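Local structure of rubber oxygenase (Streptomyces sp., 5O1L) at residues D177-Y181 and L182-S186; A235-V238 and M239-K243; Y257-V260 and W261-S264; G317-R320 and P321-G324; L357-A360 and F361-L365. The protein cleaves poly(cis-1,4-isoprene) oxidatively at its double bonds, using molecular oxygen and a non-covalently bound b-type heme, in the first step of rubber degradation. All blocks are in the same frame, centred on the assembly; numbering follows the deposited sequence. Where two conformers were deposited one is given.

In the fold
All five contacts are local ones within a single chain built of helices and loops, without strands, and they follow one another in numerical order. Interaction 1 is the loop leading into helix 187-204; interactions 2 and 3 lie on pairs of successive turns of the consecutive helices 224-244 and 251-267; interactions 4 and 5 are the start of helix 320-331 and the end of helix 345-362. Interactions 2 and 3 touch, with centres 13 Å apart, as Ala-235 packs on Trp-261 and Val-238 and Met-239 on Tyr-257. Interaction 3 also reaches interaction 1, through Tyr-181 and Ser-264. These three therefore form a continuous patch near the heme, whereas interactions 4 and 5 delimit helices farther out.

Interaction 1. Residues D177-Y181 and L182-S186; sequences DLDAY and LPHGS
Asp-179 and His-184 meet at about a right angle, the carboxylate and imidazole planes 61° apart. Asp-179 OD1 comes to the edge of the ring, near its plane, and lies 2.9 Å from His-184 CE1, so it faces a carbon rather than a ring nitrogen. His-184 reaches it by setting CG between its backbone N and carbonyl carbon (chi1 55°), which brings the ring toward Asp-179. Leu-182 comes alongside, its CD1 3.8 Å from Asp-179 OD1, while its other neighbours include Lys-113 and Asp-117 of helix 113-125. Beneath the side chains, Asp-179 O accepts from Leu-182 N at 3.0 Å and also receives a CA-H...O contact from Gly-185 CA at 3.3 Å; a side chain on Gly-185 would collide with this oxygen. Replacing Asp-179 by alanine takes the carboxylate from the ring edge of His-184 and from Leu-182 CD1, and would probably leave the ring freer to turn. Asp-177 OD2 accepts from Asp-179 N at 3.0 Å, approached from above the carboxylate plane, and from a water that bridges to Ser-186 N. The Asx turn and three successive type I beta turns make up the loop that runs into helix 187-204.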
loop_
_atom_site.group_PDB
_atom_site.type_symbol
_atom_site.label_atom_id
_atom_site.label_comp_id
_atom_site.label_asym_id
_atom_site.label_seq_id
_atom_site.Cartn_x
_atom_site.Cartn_y
_atom_site.Cartn_z
ATOM N N ASP A 177 9.142 2.882 6.270
ATOM C CA ASP A 177 9.788 3.865 7.107
ATOM C C ASP A 177 11.085 3.347 7.674
ATOM O O ASP A 177 11.244 2.181 8.054
ATOM C CB ASP A 177 8.855 4.289 8.261
ATOM C CG ASP A 177 9.410 5.416 9.080
ATOM O OD1 ASP A 177 9.446 6.590 8.623
ATOM O OD2 ASP A 177 9.850 5.156 10.200
ATOM N N LEU A 178 12.065 4.243 7.806
ATOM C CA LEU A 178 13.356 3.896 8.304
ATOM C C LEU A 178 13.408 3.322 9.711
ATOM O O LEU A 178 14.273 2.534 10.051
ATOM C CB LEU A 178 14.288 5.130 8.209
ATOM C CG LEU A 178 15.717 4.900 8.415
ATOM C CD1 LEU A 178 16.380 3.760 7.639
ATOM C CD2 LEU A 178 16.429 6.285 8.160
ATOM N N ASP A 179 12.408 3.682 10.531
ATOM C CA ASP A 179 12.332 3.223 11.891
ATOM C C ASP A 179 11.163 2.299 12.177
ATOM O O ASP A 179 10.743 2.111 13.332
ATOM C CB ASP A 179 12.165 4.468 12.805
ATOM C CG ASP A 179 13.191 5.564 12.539
ATOM O OD1 ASP A 179 14.289 5.288 12.968
ATOM O OD2 ASP A 179 12.894 6.489 11.826
ATOM N N ALA A 180 10.551 1.786 11.100
ATOM C CA ALA A 180 9.203 1.203 11.164
ATOM C C ALA A 180 8.956 0.346 12.379
ATOM O O ALA A 180 7.938 0.578 13.093
ATOM C CB ALA A 180 8.920 0.415 9.900
ATOM N N TYR A 181 9.787 -0.635 12.650
ATOM C CA TYR A 181 9.568 -1.591 13.688
ATOM C C TYR A 181 10.507 -1.446 14.879
ATOM O O TYR A 181 10.523 -2.308 15.761
ATOM C CB TYR A 181 9.565 -3.056 13.130
ATOM C CG TYR A 181 8.384 -3.300 12.215
ATOM C CD1 TYR A 181 7.146 -3.474 12.746
ATOM C CD2 TYR A 181 8.491 -3.270 10.839
ATOM C CE1 TYR A 181 5.982 -3.658 11.980
ATOM C CE2 TYR A 181 7.325 -3.499 10.043
ATOM C CZ TYR A 181 6.083 -3.671 10.653
ATOM O OH TYR A 181 4.986 -3.888 9.851
ATOM N N LEU A 182 11.171 -0.302 14.986
ATOM C CA LEU A 182 12.022 -0.013 16.164
ATOM C C LEU A 182 11.172 0.494 17.298
ATOM O O LEU A 182 10.084 0.952 17.100
ATOM C CB LEU A 182 13.077 0.986 15.733
ATOM C CG LEU A 182 14.009 0.587 14.593
ATOM C CD1 LEU A 182 14.969 1.744 14.269
ATOM C CD2 LEU A 182 14.724 -0.730 14.902
ATOM N N PRO A 183 11.709 0.530 18.533
ATOM C CA PRO A 183 10.890 0.994 19.663
ATOM C C PRO A 183 10.366 2.409 19.522
ATOM O O PRO A 183 9.230 2.680 19.877
ATOM C CB PRO A 183 11.845 0.829 20.873
ATOM C CG PRO A 183 12.771 -0.270 20.439
ATOM C CD PRO A 183 13.001 -0.061 18.968
ATOM N N HIS A 184 11.127 3.294 18.894
ATOM C CA HIS A 184 10.728 4.642 18.678
ATOM C C HIS A 184 9.986 4.893 17.382
ATOM O O HIS A 184 9.601 6.024 17.091
ATOM C CB HIS A 184 11.946 5.616 18.700
ATOM C CG HIS A 184 13.024 5.250 17.744
ATOM N ND1 HIS A 184 13.141 5.739 16.450
ATOM C CD2 HIS A 184 13.968 4.312 17.879
ATOM C CE1 HIS A 184 14.160 5.149 15.872
ATOM N NE2 HIS A 184 14.706 4.321 16.725
ATOM N N GLY A 185 9.850 3.823 16.570
ATOM C CA GLY A 185 9.016 3.965 15.395
ATOM C C GLY A 185 7.579 3.794 15.610
ATOM O O GLY A 185 7.125 3.809 16.778
ATOM N N SER A 186 6.804 3.708 14.510
ATOM C CA SER A 186 5.391 3.754 14.643
ATOM C C SER A 186 4.604 2.767 13.746
ATOM O O SER A 186 3.380 2.796 13.743
ATOM C CB SER A 186 4.867 5.183 14.418
ATOM O OG SER A 186 5.127 5.612 13.130
HETATM O O HOH W 1 7.927 4.392 11.979
#

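Interaction 2. Residues A235-V238 and M239-K243; sequences ATFV and MRKMK
The Phe-237 ring has Lys-241 over one face and Arg-240 at its edge. Lys-241 CG makes a CH-pi contact 3.9 Å from the Phe-237 ring centroid, 25° off the normal and displaced toward the rim. Arg-240 NH2 lies near the ring plane, 3.6 Å from Phe-237 CD1, and the guanidinium is turned 66° from the ring. The phenyl group swings down the helix to both because its CG is anti to the backbone N (chi1 169°). Within the guanidinium plane, at its edge, a water accepts from Arg-240 NE at 2.7 Å and returns a weak bond to Thr-236 O, so this exposed cation is tied back to the preceding turn through solvent.

Lys-241 suits a buried place because its methylenes serve as an apolar cover; the chain bends at chi2 and chi3, and NZ ends on Gln-244 OE1 and Thr-330 O. Beyond Phe-237 stand Ser-138 and Met-141 of helix 127-142. On another side of the helix Val-238 CG1 meets Met-242 CE at 4.1 Å, valine giving a compact branch and methionine a flexible end.

Four backbone bonds join the turns, among them Lys-241 N to Phe-237 O at 2.9 Å, the donor nearly along the C=O axis. The i to i+4 backbone bonds, with side chains three and four residues apart meeting along one side, are those of a regular alpha helix, here 224-244, largely buried among the helices of the catalytic domain.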
loop_
_atom_site.group_PDB
_atom_site.type_symbol
_atom_site.label_atom_id
_atom_site.label_comp_id
_atom_site.label_asym_id
_atom_site.label_seq_id
_atom_site.Cartn_x
_atom_site.Cartn_y
_atom_site.Cartn_z
ATOM N N ALA A 235 4.191 -4.153 -2.748
ATOM C CA ALA A 235 5.461 -4.902 -2.658
ATOM C C ALA A 235 5.917 -5.532 -3.983
ATOM O O ALA A 235 7.012 -5.308 -4.444
ATOM C CB ALA A 235 5.347 -5.961 -1.618
ATOM N N THR A 236 5.049 -6.369 -4.548
ATOM C CA THR A 236 5.519 -7.148 -5.690
ATOM C C THR A 236 5.764 -6.221 -6.877
ATOM O O THR A 236 6.719 -6.443 -7.654
ATOM C CB THR A 236 4.425 -8.175 -6.078
ATOM O OG1 THR A 236 4.102 -8.840 -4.820
ATOM C CG2 THR A 236 4.949 -9.196 -6.974
ATOM N N PHE A 237 4.884 -5.248 -7.073
ATOM C CA PHE A 237 5.061 -4.277 -8.153
ATOM C C PHE A 237 6.320 -3.458 -8.003
ATOM O O PHE A 237 7.113 -3.324 -8.953
ATOM C CB PHE A 237 3.833 -3.308 -8.142
ATOM C CG PHE A 237 4.003 -2.093 -9.031
ATOM C CD1 PHE A 237 3.930 -2.214 -10.340
ATOM C CD2 PHE A 237 4.213 -0.868 -8.445
ATOM C CE1 PHE A 237 4.042 -1.024 -11.181
ATOM C CE2 PHE A 237 4.362 0.279 -9.214
ATOM C CZ PHE A 237 4.257 0.165 -10.564
ATOM N N VAL A 238 6.581 -2.918 -6.832
ATOM C CA VAL A 238 7.760 -2.077 -6.652
ATOM C C VAL A 238 8.997 -2.843 -6.887
ATOM O O VAL A 238 9.932 -2.321 -7.545
ATOM C CB VAL A 238 7.737 -1.408 -5.262
ATOM C CG1 VAL A 238 9.045 -0.723 -4.918
ATOM C CG2 VAL A 238 6.650 -0.447 -5.224
ATOM N N MET A 239 9.119 -4.063 -6.356
ATOM C CA MET A 239 10.340 -4.868 -6.593
ATOM C C MET A 239 10.499 -5.125 -8.066
ATOM O O MET A 239 11.649 -5.031 -8.590
ATOM C CB MET A 239 10.321 -6.152 -5.764
ATOM C CG MET A 239 11.560 -6.970 -5.918
ATOM S SD MET A 239 13.088 -6.076 -5.477
ATOM C CE MET A 239 12.822 -5.748 -3.728
ATOM N N ARG A 240 9.433 -5.502 -8.757
ATOM C CA ARG A 240 9.541 -5.757 -10.192
ATOM C C ARG A 240 10.051 -4.549 -10.925
ATOM O O ARG A 240 10.973 -4.655 -11.794
ATOM C CB ARG A 240 8.248 -6.232 -10.802
ATOM C CG ARG A 240 8.285 -6.437 -12.310
ATOM C CD ARG A 240 6.945 -6.965 -12.843
ATOM N NE ARG A 240 5.772 -6.073 -12.685
ATOM C CZ ARG A 240 5.416 -5.052 -13.455
ATOM N NH1 ARG A 240 6.122 -4.644 -14.509
ATOM N NH2 ARG A 240 4.318 -4.387 -13.146
ATOM N N LYS A 241 9.505 -3.413 -10.654
ATOM C CA LYS A 241 9.920 -2.204 -11.386
ATOM C C LYS A 241 11.332 -1.799 -11.029
ATOM O O LYS A 241 12.117 -1.414 -11.964
ATOM C CB LYS A 241 8.985 -1.066 -11.085
ATOM C CG LYS A 241 7.602 -1.215 -11.609
ATOM C CD LYS A 241 7.486 -1.566 -13.087
ATOM C CE LYS A 241 8.188 -0.541 -13.982
ATOM N NZ LYS A 241 7.906 -0.877 -15.408
ATOM N N MET A 242 11.769 -1.899 -9.786
ATOM C CA MET A 242 13.133 -1.510 -9.439
ATOM C C MET A 242 14.098 -2.378 -10.229
ATOM O O MET A 242 15.124 -1.881 -10.775
ATOM C CB MET A 242 13.414 -1.608 -7.951
ATOM C CG MET A 242 12.735 -0.451 -7.274
ATOM S SD MET A 242 13.325 -0.258 -5.583
ATOM C CE MET A 242 12.960 -1.756 -5.033
ATOM N N LYS A 243 13.844 -3.676 -10.290
ATOM C CA LYS A 243 14.746 -4.594 -10.972
ATOM C C LYS A 243 14.726 -4.242 -12.432
ATOM O O LYS A 243 15.842 -4.203 -13.049
ATOM C CB LYS A 243 14.427 -6.066 -10.684
ATOM C CG LYS A 243 14.781 -6.428 -9.269
ATOM C CD LYS A 243 14.361 -7.824 -8.864
ATOM C CE LYS A 243 15.180 -8.340 -7.718
ATOM N NZ LYS A 243 14.695 -9.712 -7.379
HETATM O O HOH W 2 4.843 -7.261 -10.402
#

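Interaction 3. Residues Y257-V260 and W261-S264; sequences YLHV and WQVS
Val-260 O is gripped twice, by Ser-264 OG at 2.8 Å and Ser-264 N at 2.9 Å, which approach from opposite faces of its carbonyl plane in a regular turn of alpha helix 251-267. Serine suits the spot because its hydroxyl, with chi1 -63°, folds back onto this carbonyl while also bonding Tyr-181 OH. Farther round the turn, His-259 ND1 gives a weak bond to Gln-262 OE1, ring and amide planes 78° apart. A water adds a firmer bond to Gln-262 OE1 at 2.7 Å, and the distal ends are held outside the turn, His-259 NE2 on Asp-112 N and Gln-262 NE2 on Pro-276 O.

Packing continues with Val-263 CG2, a CH-pi partner 4.0 Å from the His-259 ring centroid, and with Leu-258 CG against the Gln-262 amide. Tyr-257 and Trp-261 lie side by side, pointing the same way, their planes at an oblique 51°; both Tyr-257 OH and Trp-261 NE1 bond Tyr-134 OH. With a leucine in place of Tyr-257, Tyr-134 OH would probably lose one partner and the indole of Trp-261 the ring beside it. The side chain of Trp-261 is about 5 Å from the bound heme, and its CD1 sits over one face of the Tyr-257 ring, 3.7 Å from Tyr-257 CZ.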
loop_
_atom_site.group_PDB
_atom_site.type_symbol
_atom_site.label_atom_id
_atom_site.label_comp_id
_atom_site.label_asym_id
_atom_site.label_seq_id
_atom_site.Cartn_x
_atom_site.Cartn_y
_atom_site.Cartn_z
ATOM N N TYR A 257 13.474 -6.691 1.996
ATOM C CA TYR A 257 12.291 -5.945 1.568
ATOM C C TYR A 257 11.044 -6.821 1.600
ATOM O O TYR A 257 9.977 -6.414 2.126
ATOM C CB TYR A 257 12.513 -5.330 0.164
ATOM C CG TYR A 257 11.378 -4.525 -0.390
ATOM C CD1 TYR A 257 11.227 -3.241 -0.029
ATOM C CD2 TYR A 257 10.462 -5.047 -1.253
ATOM C CE1 TYR A 257 10.194 -2.487 -0.565
ATOM C CE2 TYR A 257 9.434 -4.307 -1.798
ATOM C CZ TYR A 257 9.302 -3.027 -1.414
ATOM O OH TYR A 257 8.210 -2.277 -1.917
ATOM N N LEU A 258 11.092 -8.032 1.076
ATOM C CA LEU A 258 9.987 -8.952 1.196
ATOM C C LEU A 258 9.585 -9.171 2.649
ATOM O O LEU A 258 8.404 -9.145 2.978
ATOM C CB LEU A 258 10.337 -10.293 0.562
ATOM C CG LEU A 258 9.267 -11.390 0.688
ATOM C CD1 LEU A 258 7.968 -11.026 0.017
ATOM C CD2 LEU A 258 9.844 -12.638 0.029
ATOM N N HIS A 259 10.558 -9.361 3.497
ATOM C CA HIS A 259 10.299 -9.600 4.932
ATOM C C HIS A 259 9.559 -8.460 5.562
ATOM O O HIS A 259 8.609 -8.672 6.326
ATOM C CB HIS A 259 11.579 -9.947 5.653
ATOM C CG HIS A 259 11.373 -10.485 7.026
ATOM N ND1 HIS A 259 10.733 -11.694 7.228
ATOM C CD2 HIS A 259 11.656 -10.004 8.246
ATOM C CE1 HIS A 259 10.650 -11.905 8.556
ATOM N NE2 HIS A 259 11.231 -10.938 9.177
ATOM N N VAL A 260 9.978 -7.233 5.282
ATOM C CA VAL A 260 9.200 -6.071 5.781
ATOM C C VAL A 260 7.759 -6.172 5.369
ATOM O O VAL A 260 6.848 -5.926 6.195
ATOM C CB VAL A 260 9.837 -4.765 5.306
ATOM C CG1 VAL A 260 8.949 -3.568 5.599
ATOM C CG2 VAL A 260 11.204 -4.529 5.846
ATOM N N TRP A 261 7.473 -6.461 4.126
ATOM C CA TRP A 261 6.118 -6.580 3.612
ATOM C C TRP A 261 5.382 -7.767 4.153
ATOM O O TRP A 261 4.174 -7.714 4.381
ATOM C CB TRP A 261 6.082 -6.440 2.082
ATOM C CG TRP A 261 6.264 -5.045 1.670
ATOM C CD1 TRP A 261 7.394 -4.343 1.417
ATOM C CD2 TRP A 261 5.166 -4.094 1.590
ATOM N NE1 TRP A 261 7.063 -3.010 1.174
ATOM C CE2 TRP A 261 5.720 -2.865 1.223
ATOM C CE3 TRP A 261 3.823 -4.206 1.759
ATOM C CZ2 TRP A 261 4.927 -1.718 1.040
ATOM C CZ3 TRP A 261 3.026 -3.115 1.534
ATOM C CH2 TRP A 261 3.602 -1.869 1.224
ATOM N N GLN A 262 6.052 -8.868 4.449
ATOM C CA GLN A 262 5.405 -10.027 5.050
ATOM C C GLN A 262 4.967 -9.693 6.490
ATOM O O GLN A 262 3.826 -9.959 6.849
ATOM C CB GLN A 262 6.355 -11.235 5.056
ATOM C CG GLN A 262 6.701 -11.875 3.711
ATOM C CD GLN A 262 7.858 -12.813 3.813
ATOM O OE1 GLN A 262 8.817 -12.614 4.568
ATOM N NE2 GLN A 262 7.740 -13.881 3.015
ATOM N N VAL A 263 5.882 -9.135 7.288
ATOM C CA VAL A 263 5.551 -8.815 8.639
ATOM C C VAL A 263 4.442 -7.776 8.626
ATOM O O VAL A 263 3.495 -7.870 9.397
ATOM C CB VAL A 263 6.772 -8.306 9.367
ATOM C CG1 VAL A 263 6.405 -7.630 10.708
ATOM C CG2 VAL A 263 7.813 -9.414 9.564
ATOM N N SER A 264 4.520 -6.815 7.700
ATOM C CA SER A 264 3.480 -5.769 7.693
ATOM C C SER A 264 2.129 -6.336 7.345
ATOM O O SER A 264 1.122 -5.932 7.935
ATOM C CB SER A 264 3.864 -4.678 6.741
ATOM O OG SER A 264 5.074 -4.023 7.133
HETATM O O HOH W 3 11.267 -13.826 4.815
#

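Interaction 4. Residues G317-R320 and P321-G324; sequences GLTR and PLIG
Thr-319 supplies the polar link to Leu-322 at this helix start: its OG1 accepts from Leu-322 N at 3.4 Å, weakly but fairly straight at 161°. The hydroxyl gets there because chi1 of 66° places OG1 between the backbone N and the carbonyl carbon, facing the first turn. Threonine is apt for the N-cap, since its oxygen can take an amide hydrogen of the first turn, for which no carbonyl of a preceding helical turn is available. Two backbone bonds begin the regular pattern, Ile-323 N to Thr-319 O at 2.9 Å and Gly-324 N to Arg-320 O at 3.0 Å. Pro-321 has no N-H to offer, which costs nothing in the first turn, and its CD crosses close to Thr-319 OG1 at 3.4 Å.

The apolar contacts lie around this. Ile-323 CG1 rests on Leu-318 CB at 3.8 Å, and its CD1 lies 3.4 Å from Leu-318 O. Leu-322 CG lies 3.5 Å from Thr-319 OG1, so the capping oxygen is flanked by carbon. Leu-318 itself is buried against Ala-381, Leu-382 and Phe-385 of helix 373-393, and Ile-323 reaches Leu-308 and Val-311 of helix 298-313. Together these make an N-cap with a hydrophobic staple between Leu-318 and Ile-323, at the start of helix 320-331.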
loop_
_atom_site.group_PDB
_atom_site.type_symbol
_atom_site.label_atom_id
_atom_site.label_comp_id
_atom_site.label_asym_id
_atom_site.label_seq_id
_atom_site.Cartn_x
_atom_site.Cartn_y
_atom_site.Cartn_z
ATOM N N GLY A 317 7.238 20.516 -9.008
ATOM C CA GLY A 317 7.652 20.626 -10.397
ATOM C C GLY A 317 7.107 19.505 -11.257
ATOM O O GLY A 317 7.560 19.309 -12.381
ATOM N N LEU A 318 6.215 18.684 -10.734
ATOM C CA LEU A 318 5.607 17.594 -11.519
ATOM C C LEU A 318 4.449 18.116 -12.295
ATOM O O LEU A 318 3.314 18.156 -11.773
ATOM C CB LEU A 318 5.120 16.407 -10.703
ATOM C CG LEU A 318 6.219 15.470 -10.248
ATOM C CD1 LEU A 318 5.692 14.455 -9.263
ATOM C CD2 LEU A 318 6.955 14.706 -11.396
ATOM N N THR A 319 4.689 18.467 -13.547
ATOM C CA THR A 319 3.624 18.980 -14.375
ATOM C C THR A 319 2.733 17.862 -14.869
ATOM O O THR A 319 3.102 16.673 -14.820
ATOM C CB THR A 319 4.202 19.750 -15.541
ATOM O OG1 THR A 319 4.906 18.831 -16.370
ATOM C CG2 THR A 319 5.170 20.857 -15.072
ATOM N N ARG A 320 1.535 18.164 -15.337
ATOM C CA ARG A 320 0.657 17.119 -15.832
ATOM C C ARG A 320 1.320 16.199 -16.911
ATOM O O ARG A 320 1.157 14.998 -16.858
ATOM C CB ARG A 320 -0.683 17.718 -16.357
ATOM C CG ARG A 320 -1.724 17.775 -15.255
ATOM C CD ARG A 320 -3.064 18.366 -15.741
ATOM N NE ARG A 320 -4.037 17.339 -16.196
ATOM C CZ ARG A 320 -4.791 16.569 -15.391
ATOM N NH1 ARG A 320 -4.764 16.708 -14.058
ATOM N NH2 ARG A 320 -5.608 15.669 -15.930
ATOM N N PRO A 321 2.087 16.789 -17.852
ATOM C CA PRO A 321 2.659 15.902 -18.854
ATOM C C PRO A 321 3.786 15.066 -18.298
ATOM O O PRO A 321 3.956 13.946 -18.747
ATOM C CB PRO A 321 3.181 16.858 -19.929
ATOM C CG PRO A 321 2.303 18.000 -19.762
ATOM C CD PRO A 321 2.160 18.194 -18.291
ATOM N N LEU A 322 4.540 15.562 -17.358
ATOM C CA LEU A 322 5.599 14.718 -16.715
ATOM C C LEU A 322 4.960 13.606 -15.918
ATOM O O LEU A 322 5.427 12.420 -15.932
ATOM C CB LEU A 322 6.512 15.538 -15.774
ATOM C CG LEU A 322 7.483 16.453 -16.504
ATOM C CD1 LEU A 322 8.318 17.155 -15.412
ATOM C CD2 LEU A 322 8.355 15.665 -17.440
ATOM N N ILE A 323 3.895 13.892 -15.193
ATOM C CA ILE A 323 3.244 12.856 -14.405
ATOM C C ILE A 323 2.691 11.798 -15.306
ATOM O O ILE A 323 2.880 10.601 -15.079
ATOM C CB ILE A 323 2.025 13.417 -13.594
ATOM C CG1 ILE A 323 2.504 14.364 -12.536
ATOM C CG2 ILE A 323 1.177 12.275 -12.988
ATOM C CD1 ILE A 323 1.421 15.324 -12.048
ATOM N N GLY A 324 2.047 12.191 -16.392
ATOM C CA GLY A 324 1.478 11.284 -17.294
ATOM C C GLY A 324 2.505 10.408 -17.954
ATOM O O GLY A 324 2.305 9.202 -18.079
#

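Interaction 5. Residues L357-A360 and F361-L365; sequences LLVA and FREGL
Ala-360 O takes the hydrogen of Leu-365 N at 2.9 Å, a straight bond of 164° with the donor close to the direction in which the carbonyl points. This bond from five residues on pairs with Gly-364 N to Phe-361 O at 3.0 Å, and together they form the Schellman motif that ends helix 345-362. Gly-364 turns the chain with a positive phi of 78°, a conformation that a residue with a beta carbon adopts less readily. Ahead of the turn the ordinary helical pattern still holds, as in Glu-363 N to Val-359 O at 2.9 Å.

Apolar contact closes the cap where Ala-360 CB meets Leu-365 CB at 4.3 Å; the small methyl is consistent with the close return of the chain, and Leu-365 CB also rests against the Ala-360 carbonyl. On another side Val-359 CG1 lies 4.3 Å from Glu-363 CG, the aliphatic part of the glutamate serving as a hydrophobic neighbour.

The aromatic and charged side chains make the remaining contacts. Phe-361, with CG anti to the backbone N (chi1 173°), has Leu-358 O at its ring edge, near the plane, and its CE2 lies over one face of the Arg-362 guanidinium. Arg-362 bends at chi2 and forms a salt bridge through NH2 with Glu-379. Glu-363 OE2 pairs with Lys-126 and also accepts from Arg-248 N.

Thus the cap takes up Ala-360 O and Phe-361 O within the backbone, while the two opposite charges of Arg-362 and Glu-363 are spent on separate partners, linking this helix end to helix 373-393 through Glu-379 and to Lys-126 and the loop residue Arg-248.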
loop_
_atom_site.group_PDB
_atom_site.type_symbol
_atom_site.label_atom_id
_atom_site.label_comp_id
_atom_site.label_asym_id
_atom_site.label_seq_id
_atom_site.Cartn_x
_atom_site.Cartn_y
_atom_site.Cartn_z
ATOM N N LEU A 357 19.663 5.130 -17.764
ATOM C CA LEU A 357 20.994 5.723 -17.666
ATOM C C LEU A 357 21.129 6.529 -16.419
ATOM O O LEU A 357 22.179 6.500 -15.771
ATOM C CB LEU A 357 21.343 6.577 -18.896
ATOM C CG LEU A 357 21.275 5.810 -20.228
ATOM C CD1 LEU A 357 21.356 6.811 -21.343
ATOM C CD2 LEU A 357 22.415 4.805 -20.205
ATOM N N LEU A 358 20.065 7.241 -16.066
ATOM C CA LEU A 358 20.100 8.018 -14.813
ATOM C C LEU A 358 20.223 7.042 -13.662
ATOM O O LEU A 358 20.969 7.265 -12.731
ATOM C CB LEU A 358 18.849 8.822 -14.660
ATOM C CG LEU A 358 18.994 10.279 -15.117
ATOM C CD1 LEU A 358 19.096 10.351 -16.586
ATOM C CD2 LEU A 358 17.882 11.200 -14.599
ATOM N N VAL A 359 19.472 5.925 -13.722
ATOM C CA VAL A 359 19.548 4.960 -12.645
ATOM C C VAL A 359 20.968 4.399 -12.538
ATOM O O VAL A 359 21.547 4.312 -11.445
ATOM C CB VAL A 359 18.496 3.846 -12.852
ATOM C CG1 VAL A 359 18.706 2.757 -11.816
ATOM C CG2 VAL A 359 17.081 4.494 -12.735
ATOM N N ALA A 360 21.543 3.969 -13.675
ATOM C CA ALA A 360 22.897 3.458 -13.628
ATOM C C ALA A 360 23.900 4.443 -13.098
ATOM O O ALA A 360 24.824 4.105 -12.399
ATOM C CB ALA A 360 23.308 2.967 -14.991
ATOM N N PHE A 361 23.731 5.711 -13.461
ATOM C CA PHE A 361 24.615 6.759 -12.919
ATOM C C PHE A 361 24.454 6.855 -11.391
ATOM O O PHE A 361 25.427 6.934 -10.648
ATOM C CB PHE A 361 24.267 8.106 -13.568
ATOM C CG PHE A 361 24.993 9.256 -12.974
ATOM C CD1 PHE A 361 26.350 9.320 -13.107
ATOM C CD2 PHE A 361 24.296 10.254 -12.322
ATOM C CE1 PHE A 361 27.060 10.365 -12.537
ATOM C CE2 PHE A 361 24.987 11.354 -11.810
ATOM C CZ PHE A 361 26.334 11.366 -11.867
ATOM N N ARG A 362 23.205 6.894 -10.919
ATOM C CA ARG A 362 22.988 7.014 -9.457
ATOM C C ARG A 362 23.465 5.800 -8.667
ATOM O O ARG A 362 23.847 5.937 -7.529
ATOM C CB ARG A 362 21.539 7.292 -9.172
ATOM C CG ARG A 362 21.038 8.636 -9.713
ATOM C CD ARG A 362 21.811 9.742 -9.161
ATOM N NE ARG A 362 21.228 11.016 -9.652
ATOM C CZ ARG A 362 21.851 12.176 -9.468
ATOM N NH1 ARG A 362 22.972 12.220 -8.807
ATOM N NH2 ARG A 362 21.256 13.250 -9.899
ATOM N N GLU A 363 23.460 4.660 -9.349
ATOM C CA GLU A 363 24.042 3.426 -8.805
ATOM C C GLU A 363 25.521 3.329 -8.891
ATOM O O GLU A 363 26.084 2.319 -8.452
ATOM C CB GLU A 363 23.376 2.218 -9.544
ATOM C CG GLU A 363 21.944 2.107 -9.129
ATOM C CD GLU A 363 21.855 1.598 -7.683
ATOM O OE1 GLU A 363 22.884 1.496 -6.916
ATOM O OE2 GLU A 363 20.778 1.185 -7.288
ATOM N N GLY A 364 26.179 4.318 -9.457
ATOM C CA GLY A 364 27.624 4.363 -9.503
ATOM C C GLY A 364 28.231 3.466 -10.577
ATOM O O GLY A 364 29.434 3.198 -10.515
ATOM N N LEU A 365 27.470 3.096 -11.596
ATOM C CA LEU A 365 27.931 2.157 -12.561
ATOM C C LEU A 365 28.478 2.756 -13.834
ATOM O O LEU A 365 29.189 2.041 -14.573
ATOM C CB LEU A 365 26.753 1.232 -12.983
ATOM C CG LEU A 365 26.150 0.433 -11.848
ATOM C CD1 LEU A 365 24.906 -0.296 -12.382
ATOM C CD2 LEU A 365 27.154 -0.498 -11.269
#